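Local coordinates for hypothetical protein VC1899 (Vibrio cholerae, PDB 1XMX) that is of uncharacterised function but carries a Card1-like endonuclease domain of the PDDEXK clan and may bind nucleic acid, at residues A[292-297]-A[304-309]. Numbering follows the deposited sequence.
Sequences NELDVA and LHIIEC
Ile307 N donates a hydrogen bond to Val296 O at 2.8 Å, nearly in line with the C=O bond, and Ile307 O accepts one from Val296 N at 3.1 Å. Together they make Val296 and Ile307 a hydrogen-bonded antiparallel pair in the hairpin of strands 288-300 and 303-310; Ala297 and Ile306 follow as the non-hydrogen-bonded pair. The chain turns a corner at Asp295 and Val296, and here a carboxylate oxygen, not a backbone carbonyl, receives Cys309 N: the bond to Asp295 OD2 is 3.0 Å long, bent to 148°, and uses the lone pair facing away from OD1. Asp295 CG lies anti to the carbonyl carbon, chi1 -63°, which carries OD2 over to Cys309, while CB rests 3.4 Å from Ile307 O. On one face the CB atoms of Val296 and Ile307 sit 4.2 Å apart, and both side chains pack on Val258 of helix 243-266. Ala297 and Ile306 share the other; Leu294, from before the corner, brings CD2 to Ile306 CG2 at 3.9 Å, the side chains crossing at a slant. Asp295 OD2 lies 5.1 Å from Glu308 OE2, and OD1 is close to OE1 of a third acid, Glu255. Asp295 and Glu308 fit the motif acids that hold a metal ion in PDDEXK relatives, although none is bound between these strands.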
loop_
_atom_site.group_PDB
_atom_site.type_symbol
_atom_site.label_atom_id
_atom_site.label_comp_id
_atom_site.label_asym_id
_atom_site.label_seq_id
_atom_site.Cartn_x
_atom_site.Cartn_y
_atom_site.Cartn_z
ATOM N N ASN A 292 -6.339 11.986 0.162
ATOM C CA ASN A 292 -6.438 10.980 1.186
ATOM C C ASN A 292 -5.093 10.904 1.882
ATOM O O ASN A 292 -4.130 11.419 1.367
ATOM C CB ASN A 292 -6.786 9.632 0.570
ATOM C CG ASN A 292 -8.246 9.544 0.123
ATOM O OD1 ASN A 292 -9.188 9.550 0.956
ATOM N ND2 ASN A 292 -8.445 9.434 -1.197
ATOM N N GLU A 293 -5.033 10.290 3.067
ATOM C CA GLU A 293 -3.740 10.048 3.740
ATOM C C GLU A 293 -3.613 8.589 4.120
ATOM O O GLU A 293 -4.516 8.046 4.711
ATOM C CB GLU A 293 -3.587 10.894 5.006
ATOM C CG GLU A 293 -2.319 10.558 5.787
ATOM C CD GLU A 293 -2.094 11.516 6.924
ATOM O OE1 GLU A 293 -2.741 11.362 7.992
ATOM O OE2 GLU A 293 -1.274 12.443 6.743
ATOM N N LEU A 294 -2.494 7.951 3.796
ATOM C CA LEU A 294 -2.271 6.563 4.215
ATOM C C LEU A 294 -1.349 6.560 5.441
ATOM O O LEU A 294 -0.186 6.964 5.358
ATOM C CB LEU A 294 -1.687 5.707 3.058
ATOM C CG LEU A 294 -2.291 5.817 1.685
ATOM C CD1 LEU A 294 -1.595 4.938 0.682
ATOM C CD2 LEU A 294 -3.743 5.446 1.680
ATOM N N ASP A 295 -1.891 6.178 6.601
ATOM C CA ASP A 295 -1.132 6.261 7.843
ATOM C C ASP A 295 0.188 5.474 7.735
ATOM O O ASP A 295 1.267 6.038 7.913
ATOM C CB ASP A 295 -1.994 5.871 9.059
ATOM C CG ASP A 295 -3.178 6.821 9.271
ATOM O OD1 ASP A 295 -3.136 7.973 8.779
ATOM O OD2 ASP A 295 -4.186 6.425 9.899
ATOM N N VAL A 296 0.095 4.181 7.428
ATOM C CA VAL A 296 1.273 3.384 7.082
ATOM C C VAL A 296 0.889 2.626 5.839
ATOM O O VAL A 296 -0.159 1.965 5.786
ATOM C CB VAL A 296 1.690 2.380 8.199
ATOM C CG1 VAL A 296 3.035 1.605 7.817
ATOM C CG2 VAL A 296 1.820 3.090 9.527
ATOM N N ALA A 297 1.693 2.788 4.809
ATOM C CA ALA A 297 1.501 2.072 3.556
ATOM C C ALA A 297 2.704 1.163 3.338
ATOM O O ALA A 297 3.841 1.585 3.565
ATOM C CB ALA A 297 1.398 3.050 2.401
ATOM N N LEU A 304 -0.321 -4.065 -2.592
ATOM C CA LEU A 304 -0.383 -2.838 -1.727
ATOM C C LEU A 304 -1.086 -3.187 -0.437
ATOM O O LEU A 304 -2.169 -3.777 -0.473
ATOM C CB LEU A 304 -1.144 -1.710 -2.422
ATOM C CG LEU A 304 -1.181 -0.371 -1.671
ATOM C CD1 LEU A 304 0.221 0.338 -1.676
ATOM C CD2 LEU A 304 -2.273 0.518 -2.222
ATOM N N HIS A 305 -0.437 -2.897 0.694
ATOM C CA HIS A 305 -1.024 -3.097 2.037
ATOM C C HIS A 305 -1.115 -1.742 2.737
ATOM O O HIS A 305 -0.087 -1.073 2.948
ATOM C CB HIS A 305 -0.137 -3.964 2.904
ATOM C CG HIS A 305 -0.256 -5.423 2.612
ATOM N ND1 HIS A 305 0.024 -5.956 1.366
ATOM C CD2 HIS A 305 -0.671 -6.451 3.379
ATOM C CE1 HIS A 305 -0.187 -7.261 1.396
ATOM N NE2 HIS A 305 -0.597 -7.592 2.611
ATOM N N ILE A 306 -2.341 -1.349 3.070
ATOM C CA ILE A 306 -2.589 -0.093 3.791
ATOM C C ILE A 306 -3.062 -0.318 5.235
ATOM O O ILE A 306 -4.003 -1.091 5.525
ATOM C CB ILE A 306 -3.696 0.751 3.105
ATOM C CG1 ILE A 306 -3.349 1.048 1.662
ATOM C CG2 ILE A 306 -3.888 2.154 3.847
ATOM C CD1 ILE A 306 -4.641 1.501 0.922
ATOM N N ILE A 307 -2.478 0.452 6.134
ATOM C CA ILE A 307 -2.859 0.368 7.531
ATOM C C ILE A 307 -3.351 1.748 7.974
ATOM O O ILE A 307 -2.605 2.756 7.854
ATOM C CB ILE A 307 -1.664 -0.074 8.389
ATOM C CG1 ILE A 307 -1.111 -1.396 7.872
ATOM C CG2 ILE A 307 -2.100 -0.201 9.899
ATOM C CD1 ILE A 307 0.244 -1.778 8.481
ATOM N N GLU A 308 -4.604 1.786 8.434
ATOM C CA GLU A 308 -5.142 2.970 9.067
ATOM C C GLU A 308 -4.954 2.767 10.565
ATOM O O GLU A 308 -5.305 1.696 11.092
ATOM C CB GLU A 308 -6.645 3.092 8.833
ATOM C CG GLU A 308 -7.187 4.462 9.279
ATOM C CD GLU A 308 -8.583 4.742 8.774
ATOM O OE1 GLU A 308 -9.047 4.002 7.880
ATOM O OE2 GLU A 308 -9.234 5.699 9.278
ATOM N N CYS A 309 -4.384 3.771 11.227
ATOM C CA CYS A 309 -4.332 3.826 12.704
ATOM C C CYS A 309 -5.392 4.795 13.285
ATOM O O CYS A 309 -5.499 5.927 12.837
ATOM C CB CYS A 309 -2.925 4.178 13.178
ATOM S SG CYS A 309 -1.734 3.024 12.469
#